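Local structure of unknown conserved protein BH2331 (Bacillus halodurans, 1VL5) at residues V51-A56 with E80-Q85; A148-Y153 with A167-D172; Y153-K158 with S214-S219; E197-R202 with Y238-E243. The protein is probably an S-adenosylmethionine-dependent methyltransferase, although its substrate is not known. One frame throughout, in Å; residues are numbered along the deposited sequence.

Contact 1. Residues V51-A56 with E80-Q85; sequences VANAFA and EGNGHQ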
loop_
_atom_site.group_PDB
_atom_site.type_symbol
_atom_site.label_atom_id
_atom_site.label_comp_id
_atom_site.label_asym_id
_atom_site.label_seq_id
_atom_site.Cartn_x
_atom_site.Cartn_y
_atom_site.Cartn_z
ATOM N N VAL A 51 -6.145 -6.779 5.482
ATOM C CA VAL A 51 -5.657 -7.833 4.596
ATOM C C VAL A 51 -5.615 -9.200 5.330
ATOM O O VAL A 51 -6.106 -10.208 4.816
ATOM C CB VAL A 51 -4.321 -7.444 3.918
ATOM C CG1 VAL A 51 -3.790 -8.556 3.005
ATOM C CG2 VAL A 51 -4.500 -6.194 3.077
ATOM N N ALA A 52 -4.995 -9.248 6.499
ATOM C CA ALA A 52 -4.972 -10.452 7.275
ATOM C C ALA A 52 -6.373 -10.961 7.494
ATOM O O ALA A 52 -6.619 -12.172 7.447
ATOM C CB ALA A 52 -4.294 -10.212 8.671
ATOM N N ASN A 53 -7.288 -10.034 7.796
ATOM C CA ASN A 53 -8.699 -10.375 8.018
ATOM C C ASN A 53 -9.302 -11.105 6.815
ATOM O O ASN A 53 -9.972 -12.121 6.970
ATOM C CB ASN A 53 -9.502 -9.098 8.199
ATOM C CG ASN A 53 -10.928 -9.367 8.586
ATOM O OD1 ASN A 53 -11.203 -9.791 9.706
ATOM N ND2 ASN A 53 -11.856 -9.071 7.666
ATOM N N ALA A 54 -9.047 -10.542 5.626
ATOM C CA ALA A 54 -9.554 -11.120 4.384
ATOM C C ALA A 54 -8.939 -12.475 4.046
ATOM O O ALA A 54 -9.635 -13.332 3.551
ATOM C CB ALA A 54 -9.327 -10.143 3.241
ATOM N N PHE A 55 -7.648 -12.667 4.318
ATOM C CA PHE A 55 -6.926 -13.882 3.909
ATOM C C PHE A 55 -7.190 -15.042 4.866
ATOM O O PHE A 55 -7.252 -16.233 4.455
ATOM C CB PHE A 55 -5.410 -13.608 3.792
ATOM C CG PHE A 55 -4.972 -13.114 2.419
ATOM C CD1 PHE A 55 -5.318 -11.871 1.970
ATOM C CD2 PHE A 55 -4.232 -13.915 1.591
ATOM C CE1 PHE A 55 -4.937 -11.422 0.715
ATOM C CE2 PHE A 55 -3.818 -13.466 0.368
ATOM C CZ PHE A 55 -4.187 -12.217 -0.082
ATOM N N ALA A 56 -7.386 -14.682 6.131
ATOM C CA ALA A 56 -7.475 -15.662 7.243
ATOM C C ALA A 56 -8.353 -16.886 7.010
ATOM O O ALA A 56 -7.900 -18.017 7.233
ATOM C CB ALA A 56 -7.873 -14.962 8.565
ATOM N N GLU A 80 -10.240 -10.393 15.403
ATOM C CA GLU A 80 -10.874 -11.356 16.296
ATOM C C GLU A 80 -12.384 -11.093 16.387
ATOM O O GLU A 80 -13.174 -12.012 16.685
ATOM C CB GLU A 80 -10.219 -11.401 17.680
ATOM C CG GLU A 80 -10.667 -10.330 18.635
ATOM C CD GLU A 80 -9.912 -10.334 19.997
ATOM O OE1 GLU A 80 -9.161 -11.293 20.305
ATOM O OE2 GLU A 80 -10.096 -9.355 20.762
ATOM N N GLY A 81 -12.767 -9.839 16.161
ATOM C CA GLY A 81 -14.126 -9.470 15.978
ATOM C C GLY A 81 -14.857 -10.224 14.863
ATOM O O GLY A 81 -16.065 -10.486 14.985
ATOM N N ASN A 82 -14.139 -10.584 13.801
ATOM C CA ASN A 82 -14.710 -11.401 12.717
ATOM C C ASN A 82 -14.518 -12.869 12.885
ATOM O O ASN A 82 -14.880 -13.653 12.005
ATOM C CB ASN A 82 -14.161 -10.959 11.371
ATOM C CG ASN A 82 -14.621 -9.563 11.009
ATOM O OD1 ASN A 82 -15.778 -9.204 11.243
ATOM N ND2 ASN A 82 -13.720 -8.757 10.486
ATOM N N GLY A 83 -14.026 -13.263 14.051
ATOM C CA GLY A 83 -13.942 -14.676 14.390
ATOM C C GLY A 83 -12.748 -15.394 13.814
ATOM O O GLY A 83 -12.772 -16.600 13.709
ATOM N N HIS A 84 -11.692 -14.685 13.412
ATOM C CA HIS A 84 -10.506 -15.383 12.878
ATOM C C HIS A 84 -9.515 -15.706 14.024
ATOM O O HIS A 84 -9.053 -14.799 14.697
ATOM C CB HIS A 84 -9.828 -14.569 11.802
ATOM C CG HIS A 84 -10.774 -14.035 10.775
ATOM N ND1 HIS A 84 -11.585 -14.847 10.023
ATOM C CD2 HIS A 84 -11.117 -12.769 10.459
ATOM C CE1 HIS A 84 -12.306 -14.103 9.203
ATOM N NE2 HIS A 84 -12.039 -12.837 9.448
ATOM N N GLN A 85 -9.179 -16.991 14.199
ATOM C CA GLN A 85 -8.352 -17.428 15.330
ATOM C C GLN A 85 -6.998 -18.065 14.946
ATOM O O GLN A 85 -6.283 -18.527 15.805
ATOM C CB GLN A 85 -9.163 -18.357 16.261
#
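Asn53 OD1 is approached by two side chains of the other segment, and the one clear bond among them comes from Asn82, whose ND2 lies 2.8 Å from Asn53 OD1. That bond is nearly straight, with an angle of 170° at the hydrogen. Asn53 OD1 lies in the amide plane of Asn82, while the donor sits tilted 31° from the carbonyl plane of Asn53; the two amides are turned well away from coplanarity. The same oxygen lies against the edge of the His84 imidazole, in the ring plane, 3.1 Å from His84 CD2. Asn53 reaches both because its CG stands anti to the backbone N (chi1 -173°), which carries the amide out from the flank of the helix. One face of the His84 ring is met by the methyl of Ala56: Ala56 CB stands 4.2 Å from the ring centroid, a CH-pi contact. The backbone carbonyl of Asn53 lies over that face too. Asn82 O sits over the centre of the opposite face, so the imidazole lies between its own turn and Asn53 with Ala56. The contact lies at the surface of the Rossmann-like methyltransferase domain, where the turn leaving helix 69-81 toward strand 87-91 folds against helix 50-55 and Ala56 beside it. Asn53 and His84 also touch Ile79 of helix 69-81, while Phe55 packs against helix 26-33 and strand 104-110.

Contact 2. Residues A148-Y153 with A167-D172; sequences AFDVFY and AWKKSD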
loop_
_atom_site.group_PDB
_atom_site.type_symbol
_atom_site.label_atom_id
_atom_site.label_comp_id
_atom_site.label_asym_id
_atom_site.label_seq_id
_atom_site.Cartn_x
_atom_site.Cartn_y
_atom_site.Cartn_z
ATOM N N ALA A 148 7.537 15.787 -13.272
ATOM C CA ALA A 148 6.834 16.937 -12.725
ATOM C C ALA A 148 5.563 16.500 -12.028
ATOM O O ALA A 148 5.263 17.002 -10.931
ATOM C CB ALA A 148 6.499 17.941 -13.802
ATOM N N PHE A 149 4.844 15.559 -12.643
ATOM C CA PHE A 149 3.615 15.019 -12.056
ATOM C C PHE A 149 3.847 14.102 -10.880
ATOM O O PHE A 149 3.038 14.032 -9.924
ATOM C CB PHE A 149 2.743 14.353 -13.145
ATOM C CG PHE A 149 2.285 15.308 -14.237
ATOM C CD1 PHE A 149 2.031 16.645 -13.956
ATOM C CD2 PHE A 149 1.984 14.835 -15.514
ATOM C CE1 PHE A 149 1.626 17.522 -14.944
ATOM C CE2 PHE A 149 1.548 15.700 -16.521
ATOM C CZ PHE A 149 1.328 17.049 -16.214
ATOM N N ASP A 150 4.937 13.348 -10.960
ATOM C CA ASP A 150 5.440 12.563 -9.851
ATOM C C ASP A 150 5.702 13.431 -8.615
ATOM O O ASP A 150 5.185 13.194 -7.526
ATOM C CB ASP A 150 6.748 11.877 -10.314
ATOM C CG ASP A 150 7.462 11.076 -9.217
ATOM O OD1 ASP A 150 7.069 11.090 -8.054
ATOM O OD2 ASP A 150 8.467 10.452 -9.530
ATOM N N VAL A 151 6.541 14.434 -8.791
ATOM C CA VAL A 151 6.934 15.296 -7.712
ATOM C C VAL A 151 5.708 16.023 -7.097
ATOM O O VAL A 151 5.579 16.145 -5.850
ATOM C CB VAL A 151 8.050 16.242 -8.169
ATOM C CG1 VAL A 151 8.462 17.229 -7.067
ATOM C CG2 VAL A 151 9.309 15.418 -8.548
ATOM N N PHE A 152 4.796 16.444 -7.954
ATOM C CA PHE A 152 3.630 17.184 -7.545
ATOM C C PHE A 152 2.686 16.315 -6.744
ATOM O O PHE A 152 2.198 16.737 -5.693
ATOM C CB PHE A 152 2.933 17.740 -8.813
ATOM C CG PHE A 152 1.603 18.380 -8.548
ATOM C CD1 PHE A 152 1.508 19.673 -8.062
ATOM C CD2 PHE A 152 0.447 17.695 -8.774
ATOM C CE1 PHE A 152 0.286 20.231 -7.823
ATOM C CE2 PHE A 152 -0.748 18.256 -8.513
ATOM C CZ PHE A 152 -0.837 19.522 -8.047
ATOM N N TYR A 153 2.429 15.106 -7.260
ATOM C CA TYR A 153 1.535 14.138 -6.638
ATOM C C TYR A 153 2.078 13.840 -5.256
ATOM O O TYR A 153 1.362 13.901 -4.283
ATOM C CB TYR A 153 1.424 12.834 -7.475
ATOM C CG TYR A 153 0.672 11.765 -6.747
ATOM C CD1 TYR A 153 -0.687 11.893 -6.524
ATOM C CD2 TYR A 153 1.327 10.635 -6.214
ATOM C CE1 TYR A 153 -1.406 10.911 -5.792
ATOM C CE2 TYR A 153 0.594 9.655 -5.446
ATOM C CZ TYR A 153 -0.749 9.813 -5.252
ATOM O OH TYR A 153 -1.486 8.872 -4.513
ATOM N N ALA A 167 5.290 7.721 -2.851
ATOM C CA ALA A 167 4.605 6.872 -3.814
ATOM C C ALA A 167 5.512 6.788 -5.029
ATOM O O ALA A 167 5.766 7.785 -5.681
ATOM C CB ALA A 167 3.248 7.476 -4.182
ATOM N N TRP A 168 6.029 5.587 -5.292
ATOM C CA TRP A 168 7.047 5.378 -6.274
ATOM C C TRP A 168 6.401 5.180 -7.641
ATOM O O TRP A 168 5.193 4.832 -7.733
ATOM C CB TRP A 168 7.916 4.183 -5.880
ATOM C CG TRP A 168 8.602 4.378 -4.593
ATOM C CD1 TRP A 168 8.057 4.215 -3.340
ATOM C CD2 TRP A 168 9.961 4.798 -4.382
ATOM N NE1 TRP A 168 8.998 4.512 -2.380
ATOM C CE2 TRP A 168 10.165 4.887 -2.992
ATOM C CE3 TRP A 168 11.024 5.080 -5.228
ATOM C CZ2 TRP A 168 11.390 5.256 -2.438
ATOM C CZ3 TRP A 168 12.226 5.484 -4.677
ATOM C CH2 TRP A 168 12.409 5.534 -3.298
ATOM N N LYS A 169 7.180 5.451 -8.690
ATOM C CA LYS A 169 6.763 5.168 -10.070
ATOM C C LYS A 169 6.611 3.660 -10.219
ATOM O O LYS A 169 7.293 2.880 -9.538
ATOM C CB LYS A 169 7.757 5.656 -11.129
ATOM C CG LYS A 169 8.169 7.148 -11.057
ATOM C CD LYS A 169 9.241 7.412 -12.121
ATOM C CE LYS A 169 9.815 8.853 -12.272
ATOM N NZ LYS A 169 8.832 9.908 -12.171
ATOM N N LYS A 170 5.702 3.263 -11.102
ATOM C CA LYS A 170 5.626 1.900 -11.530
ATOM C C LYS A 170 6.982 1.361 -11.998
ATOM O O LYS A 170 7.348 0.266 -11.650
ATOM C CB LYS A 170 4.541 1.761 -12.603
ATOM C CG LYS A 170 3.131 1.970 -12.074
ATOM C CD LYS A 170 2.031 1.692 -13.125
ATOM C CE LYS A 170 2.042 2.594 -14.328
ATOM N NZ LYS A 170 1.557 3.982 -13.958
ATOM N N SER A 171 7.765 2.169 -12.721
ATOM C CA SER A 171 9.112 1.779 -13.144
ATOM C C SER A 171 10.063 1.598 -11.970
ATOM O O SER A 171 10.960 0.758 -12.039
ATOM C CB SER A 171 9.708 2.811 -14.105
ATOM O OG SER A 171 9.650 4.101 -13.508
ATOM N N ASP A 172 9.854 2.363 -10.899
ATOM C CA ASP A 172 10.678 2.263 -9.695
ATOM C C ASP A 172 10.426 0.909 -9.071
ATOM O O ASP A 172 11.360 0.249 -8.637
ATOM C CB ASP A 172 10.333 3.330 -8.651
ATOM C CG ASP A 172 10.747 4.760 -9.037
ATOM O OD1 ASP A 172 11.716 4.950 -9.798
ATOM O OD2 ASP A 172 10.068 5.699 -8.530
#
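Asp150 and Lys169 form a salt bridge, Asp150 OD2 to Lys169 NZ at 2.7 Å, with the ammonium on the anti side of that oxygen and close to the carboxylate plane. The lysine chain runs extended and bends only at its last torsion (chi4 -41°), which turns NZ in toward the carboxylate oxygen. Asp147 and the carbonyls of Pro144 and Glu145 also bind this nitrogen, and Arg166 pairs with Asp150 OD1. With an alanine in place of Lys169, Asp150 would probably lose one of its cationic mates, and the two carbonyls this particular donor. Lys169 is itself the N-cap residue of helix 170-180; its backbone N bonds to Asp172 OD2 at 2.9 Å, from above the carboxylate plane. Farther along helix 147-160, the packing is apolar: Ala167 CB meets the edge of the Tyr153 ring, 3.7 Å from Tyr153 CE2. With Asp150 buried and its two oxygens paired to different cations, the carboxylate is likely to stay ionised, and charge pairing probably fixes the incoming segment on the helix.

Contact 3. Residues Y153-K158 with S214-S219; sequences YNYVEK and SDFIKS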
loop_
_atom_site.group_PDB
_atom_site.type_symbol
_atom_site.label_atom_id
_atom_site.label_comp_id
_atom_site.label_asym_id
_atom_site.label_seq_id
_atom_site.Cartn_x
_atom_site.Cartn_y
_atom_site.Cartn_z
ATOM N N TYR A 153 2.429 15.106 -7.260
ATOM C CA TYR A 153 1.535 14.138 -6.638
ATOM C C TYR A 153 2.078 13.840 -5.256
ATOM O O TYR A 153 1.362 13.901 -4.283
ATOM C CB TYR A 153 1.424 12.834 -7.475
ATOM C CG TYR A 153 0.672 11.765 -6.747
ATOM C CD1 TYR A 153 -0.687 11.893 -6.524
ATOM C CD2 TYR A 153 1.327 10.635 -6.214
ATOM C CE1 TYR A 153 -1.406 10.911 -5.792
ATOM C CE2 TYR A 153 0.594 9.655 -5.446
ATOM C CZ TYR A 153 -0.749 9.813 -5.252
ATOM O OH TYR A 153 -1.486 8.872 -4.513
ATOM N N ASN A 154 3.370 13.557 -5.170
ATOM C CA ASN A 154 3.965 13.221 -3.913
ATOM C C ASN A 154 3.989 14.426 -2.927
ATOM O O ASN A 154 3.774 14.245 -1.721
ATOM C CB ASN A 154 5.368 12.658 -4.128
ATOM C CG ASN A 154 5.352 11.171 -4.327
ATOM O OD1 ASN A 154 4.949 10.443 -3.424
ATOM N ND2 ASN A 154 5.714 10.706 -5.530
ATOM N N TYR A 155 4.264 15.628 -3.432
ATOM C CA TYR A 155 4.240 16.834 -2.563
ATOM C C TYR A 155 2.851 16.999 -1.916
ATOM O O TYR A 155 2.693 17.202 -0.702
ATOM C CB TYR A 155 4.612 18.096 -3.357
ATOM C CG TYR A 155 4.432 19.369 -2.552
ATOM C CD1 TYR A 155 5.463 19.886 -1.793
ATOM C CD2 TYR A 155 3.205 20.031 -2.540
ATOM C CE1 TYR A 155 5.267 21.059 -1.023
ATOM C CE2 TYR A 155 2.999 21.185 -1.783
ATOM C CZ TYR A 155 4.016 21.705 -1.018
ATOM O OH TYR A 155 3.752 22.893 -0.280
ATOM N N VAL A 156 1.830 16.837 -2.729
ATOM C CA VAL A 156 0.448 16.896 -2.264
ATOM C C VAL A 156 0.094 15.822 -1.226
ATOM O O VAL A 156 -0.582 16.096 -0.207
ATOM C CB VAL A 156 -0.493 16.834 -3.495
ATOM C CG1 VAL A 156 -1.910 16.691 -3.078
ATOM C CG2 VAL A 156 -0.293 18.136 -4.384
ATOM N N GLU A 157 0.536 14.591 -1.472
ATOM C CA GLU A 157 0.325 13.499 -0.525
ATOM C C GLU A 157 0.938 13.791 0.851
ATOM O O GLU A 157 0.336 13.490 1.917
ATOM C CB GLU A 157 0.966 12.233 -1.077
ATOM C CG GLU A 157 0.245 11.633 -2.215
ATOM C CD GLU A 157 -1.140 11.191 -1.824
ATOM O OE1 GLU A 157 -1.301 10.441 -0.844
ATOM O OE2 GLU A 157 -2.076 11.614 -2.514
ATOM N N LYS A 158 2.138 14.356 0.817
ATOM C CA LYS A 158 2.842 14.671 2.044
ATOM C C LYS A 158 2.298 15.871 2.825
ATOM O O LYS A 158 2.351 15.893 4.049
ATOM C CB LYS A 158 4.315 14.832 1.831
ATOM C CG LYS A 158 5.110 14.540 3.128
ATOM C CD LYS A 158 6.582 14.311 2.769
ATOM C CE LYS A 158 7.489 14.351 3.986
ATOM N NZ LYS A 158 6.725 14.180 5.249
ATOM N N SER A 214 -5.435 23.389 -1.019
ATOM C CA SER A 214 -6.344 23.653 -2.145
ATOM C C SER A 214 -5.818 24.852 -3.001
ATOM O O SER A 214 -5.735 24.777 -4.215
ATOM C CB SER A 214 -7.739 23.906 -1.597
ATOM O OG SER A 214 -8.624 24.364 -2.596
ATOM N N ASP A 215 -5.460 25.930 -2.330
ATOM C CA ASP A 215 -4.906 27.115 -2.979
ATOM C C ASP A 215 -3.677 26.752 -3.798
ATOM O O ASP A 215 -3.559 27.171 -4.968
ATOM C CB ASP A 215 -4.545 28.202 -1.937
ATOM C CG ASP A 215 -5.747 28.941 -1.415
ATOM O OD1 ASP A 215 -6.822 28.838 -2.050
ATOM O OD2 ASP A 215 -5.618 29.636 -0.363
ATOM N N PHE A 216 -2.797 25.919 -3.227
ATOM C CA PHE A 216 -1.602 25.474 -3.949
ATOM C C PHE A 216 -1.926 24.642 -5.227
ATOM O O PHE A 216 -1.320 24.797 -6.309
ATOM C CB PHE A 216 -0.702 24.655 -2.983
ATOM C CG PHE A 216 0.419 23.898 -3.674
ATOM C CD1 PHE A 216 1.629 24.520 -3.949
ATOM C CD2 PHE A 216 0.251 22.572 -4.068
ATOM C CE1 PHE A 216 2.664 23.822 -4.625
ATOM C CE2 PHE A 216 1.264 21.882 -4.716
ATOM C CZ PHE A 216 2.482 22.519 -4.988
ATOM N N ILE A 217 -2.836 23.690 -5.074
ATOM C CA ILE A 217 -3.284 22.909 -6.214
ATOM C C ILE A 217 -4.019 23.767 -7.279
ATOM O O ILE A 217 -3.785 23.607 -8.504
ATOM C CB ILE A 217 -4.201 21.784 -5.752
ATOM C CG1 ILE A 217 -3.437 20.816 -4.847
ATOM C CG2 ILE A 217 -4.857 21.088 -6.914
ATOM C CD1 ILE A 217 -4.398 19.865 -4.099
ATOM N N LYS A 218 -4.900 24.664 -6.830
ATOM C CA LYS A 218 -5.763 25.403 -7.753
ATOM C C LYS A 218 -4.947 26.297 -8.724
ATOM O O LYS A 218 -5.389 26.591 -9.857
ATOM C CB LYS A 218 -6.777 26.244 -6.971
ATOM C CG LYS A 218 -7.296 27.508 -7.743
ATOM C CD LYS A 218 -8.382 28.313 -7.021
ATOM C CE LYS A 218 -8.076 29.888 -7.083
ATOM N NZ LYS A 218 -7.925 30.615 -8.454
ATOM N N SER A 219 -3.781 26.748 -8.274
ATOM C CA SER A 219 -2.985 27.719 -9.051
ATOM C C SER A 219 -2.118 27.070 -10.092
ATOM O O SER A 219 -1.497 27.757 -10.885
ATOM C CB SER A 219 -2.115 28.551 -8.117
ATOM O OG SER A 219 -1.289 27.672 -7.362
#
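Helix 153-158 and helix 214-218 form an antiparallel helix pair, at 168° between their directions, with axes 11.5 Å apart at closest approach. The pair is spaced widely enough for large side chains to fill the gap, and it joins helices 147-160 and 207-218 at one end of the molecule. The aromatic pair of Tyr155 and Phe216 dominates. Both rings swing across the gap on first torsions near 170°, and they meet obliquely, planes at 41° and centroids 4.6 Å apart. Tyr155 CE2 lies over one face of the Phe216 ring, offset toward its rim. Val156 works at the edge of the same ring, where Val156 CG2 comes within 4.1 Å of Phe216 CE2. Deeper in, the valine crosses Ile217 at about a right angle. Replacing Phe216 with an alanine would probably open a gap between the helices and leave the Tyr155 ring free to turn. Lys220 adds a cation-pi contact to the phenylalanine, and both Val156 and Ile217 touch helix 196-202 through Trp199 and Phe196 respectively. The hydroxyl of Ser219 turns back on the chain: Ser219 OG donates to Phe216 O at 3.1 Å, from above the carbonyl plane.

Contact 4. Residues E197-R202 with Y238-E243; sequences EDWCDR and YSFRGE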
loop_
_atom_site.group_PDB
_atom_site.type_symbol
_atom_site.label_atom_id
_atom_site.label_comp_id
_atom_site.label_asym_id
_atom_site.label_seq_id
_atom_site.Cartn_x
_atom_site.Cartn_y
_atom_site.Cartn_z
ATOM N N GLU A 197 -12.127 17.086 0.491
ATOM C CA GLU A 197 -12.479 17.398 1.877
ATOM C C GLU A 197 -12.453 16.160 2.740
ATOM O O GLU A 197 -11.958 16.193 3.867
ATOM C CB GLU A 197 -13.867 18.081 1.965
ATOM C CG GLU A 197 -14.017 18.994 3.171
ATOM C CD GLU A 197 -13.088 20.224 3.137
ATOM O OE1 GLU A 197 -12.619 20.656 2.032
ATOM O OE2 GLU A 197 -12.868 20.773 4.236
ATOM N N ASP A 198 -12.997 15.080 2.213
ATOM C CA ASP A 198 -13.079 13.804 2.936
ATOM C C ASP A 198 -11.686 13.202 3.133
ATOM O O ASP A 198 -11.367 12.695 4.194
ATOM C CB ASP A 198 -13.940 12.791 2.153
ATOM C CG ASP A 198 -15.401 13.241 1.963
ATOM O OD1 ASP A 198 -15.887 14.124 2.693
ATOM O OD2 ASP A 198 -16.081 12.677 1.073
ATOM N N TRP A 199 -10.908 13.211 2.060
ATOM C CA TRP A 199 -9.533 12.737 2.023
ATOM C C TRP A 199 -8.703 13.470 3.046
ATOM O O TRP A 199 -7.938 12.865 3.762
ATOM C CB TRP A 199 -9.002 12.950 0.606
ATOM C CG TRP A 199 -7.582 12.601 0.340
ATOM C CD1 TRP A 199 -7.025 11.351 0.290
ATOM C CD2 TRP A 199 -6.539 13.513 0.016
ATOM N NE1 TRP A 199 -5.709 11.433 -0.034
ATOM C CE2 TRP A 199 -5.368 12.746 -0.191
ATOM C CE3 TRP A 199 -6.472 14.904 -0.098
ATOM C CZ2 TRP A 199 -4.157 13.317 -0.541
ATOM C CZ3 TRP A 199 -5.267 15.482 -0.418
ATOM C CH2 TRP A 199 -4.112 14.679 -0.628
ATOM N N CYS A 200 -8.898 14.775 3.137
ATOM C CA CYS A 200 -8.185 15.610 4.109
ATOM C C CYS A 200 -8.623 15.322 5.515
ATOM O O CYS A 200 -7.797 15.297 6.415
ATOM C CB CYS A 200 -8.381 17.110 3.811
ATOM S SG CYS A 200 -7.333 17.708 2.468
ATOM N N ASP A 201 -9.931 15.162 5.703
ATOM C CA ASP A 201 -10.486 14.960 6.992
ATOM C C ASP A 201 -10.131 13.612 7.615
ATOM O O ASP A 201 -10.128 13.488 8.821
ATOM C CB ASP A 201 -12.000 15.151 6.963
ATOM C CG ASP A 201 -12.417 16.624 6.877
ATOM O OD1 ASP A 201 -11.582 17.568 6.937
ATOM O OD2 ASP A 201 -13.616 16.839 6.705
ATOM N N ARG A 202 -9.825 12.620 6.797
ATOM C CA ARG A 202 -9.309 11.339 7.275
ATOM C C ARG A 202 -7.969 11.492 7.966
ATOM O O ARG A 202 -7.684 10.746 8.892
ATOM C CB ARG A 202 -9.202 10.329 6.135
ATOM C CG ARG A 202 -10.578 9.929 5.555
ATOM C CD ARG A 202 -10.539 8.632 4.737
ATOM N NE ARG A 202 -9.800 8.733 3.469
ATOM C CZ ARG A 202 -10.286 9.166 2.298
ATOM N NH1 ARG A 202 -11.534 9.614 2.177
ATOM N NH2 ARG A 202 -9.497 9.172 1.228
ATOM N N TYR A 238 -12.387 20.236 -5.203
ATOM C CA TYR A 238 -13.452 19.330 -4.816
ATOM C C TYR A 238 -12.984 17.882 -4.900
ATOM O O TYR A 238 -13.180 17.130 -3.946
ATOM C CB TYR A 238 -14.731 19.574 -5.654
ATOM C CG TYR A 238 -15.736 18.506 -5.372
ATOM C CD1 TYR A 238 -16.496 18.544 -4.222
ATOM C CD2 TYR A 238 -15.888 17.424 -6.211
ATOM C CE1 TYR A 238 -17.371 17.520 -3.909
ATOM C CE2 TYR A 238 -16.794 16.398 -5.911
ATOM C CZ TYR A 238 -17.514 16.451 -4.750
ATOM O OH TYR A 238 -18.395 15.439 -4.402
ATOM N N SER A 239 -12.327 17.504 -6.022
ATOM C CA SER A 239 -11.812 16.113 -6.245
ATOM C C SER A 239 -10.571 16.106 -7.152
ATOM O O SER A 239 -10.320 17.041 -7.866
ATOM C CB SER A 239 -12.868 15.225 -6.904
ATOM O OG SER A 239 -13.248 15.773 -8.163
ATOM N N PHE A 240 -9.798 15.027 -7.099
ATOM C CA PHE A 240 -8.737 14.771 -8.033
ATOM C C PHE A 240 -8.651 13.245 -8.137
ATOM O O PHE A 240 -9.309 12.489 -7.360
ATOM C CB PHE A 240 -7.410 15.401 -7.587
ATOM C CG PHE A 240 -6.870 14.822 -6.311
ATOM C CD1 PHE A 240 -7.248 15.333 -5.109
ATOM C CD2 PHE A 240 -6.012 13.706 -6.329
ATOM C CE1 PHE A 240 -6.752 14.787 -3.906
ATOM C CE2 PHE A 240 -5.568 13.148 -5.137
ATOM C CZ PHE A 240 -5.961 13.702 -3.929
ATOM N N ARG A 241 -7.933 12.800 -9.144
ATOM C CA ARG A 241 -7.852 11.379 -9.456
ATOM C C ARG A 241 -6.422 10.949 -9.296
ATOM O O ARG A 241 -5.505 11.611 -9.814
ATOM C CB ARG A 241 -8.332 11.132 -10.887
ATOM C CG ARG A 241 -8.555 9.662 -11.236
ATOM C CD ARG A 241 -9.346 9.405 -12.557
ATOM N NE ARG A 241 -8.363 9.444 -13.575
ATOM C CZ ARG A 241 -8.018 8.506 -14.451
ATOM N NH1 ARG A 241 -8.641 7.347 -14.673
ATOM N NH2 ARG A 241 -7.016 8.829 -15.203
ATOM N N GLY A 242 -6.221 9.860 -8.561
ATOM C CA GLY A 242 -4.918 9.232 -8.424
ATOM C C GLY A 242 -4.887 7.812 -9.005
ATOM O O GLY A 242 -5.945 7.221 -9.321
ATOM N N GLU A 243 -3.668 7.284 -9.125
ATOM C CA GLU A 243 -3.386 5.898 -9.526
ATOM C C GLU A 243 -2.920 4.996 -8.351
ATOM O O GLU A 243 -2.233 5.429 -7.425
ATOM C CB GLU A 243 -2.320 5.880 -10.620
ATOM C CG GLU A 243 -2.198 4.509 -11.321
ATOM C CD GLU A 243 -0.951 4.376 -12.210
ATOM O OE1 GLU A 243 0.141 4.870 -11.789
ATOM O OE2 GLU A 243 -1.042 3.670 -13.264
HETATM O O HOH W 1 -14.080 17.980 -1.672
#
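Trp199 and Phe240 meet edge to face, the phenylalanine driving its edge onto the six-membered ring of the indole. The planes stand at 78° and the centroids lie 4.9 Å apart, a T-shaped pair. Phe240 CE1 and CZ do the touching: Phe240 CE1 sits 3.8 Å from Trp199 CE3, while Phe240 CZ hovers 3.7 Å above the indole plane, toward its rim. On the strand, CG of Phe240 stands between the backbone N and the carbonyl carbon (chi1 64°), a crowded position that aims the ring at the helix; on the helix, Trp199 presents its indole from a CG anti to the backbone N. Phe194 of the neighbouring strand meets both rings, and Arg160 adds a cation-pi contact to the indole. Beside this aromatic contact, one water joins the backbones, accepting from Glu197 N at 3.0 Å and donating to Tyr238 O at 2.6 Å. Tyr238 belongs to a classic beta bulge with Ser239, both facing Val231. The contact packs helix 196-202 on strand 236-250 beside strand 183-195. Direct adhesion between the segments is thus aromatic and buried, its geometry pairing ring-edge hydrogens with the pi face, while polar linkage is left to the water at the start of the helix segment.

In the fold
Contacts 2 and 4 are buried, contact 3 is partly so, and contact 1 lies at the surface, its centre 29 Å or more from the centres of the others. Contacts 2 and 3 share Tyr153 and helix 147-160, and they touch where Phe152 packs on Phe216. Contact 4 adjoins both: Trp199 packs on Val156 and Glu157 of contact 3, and Glu243 pairs with Lys170 of contact 2. The chemistry shifts with place. Contact 1 relies on a hydrogen bond between two side-chain amides and an imidazole near solvent, contact 2 on buried charge, and contacts 3 and 4 chiefly on aromatic and aliphatic groups between helices or between helix and sheet.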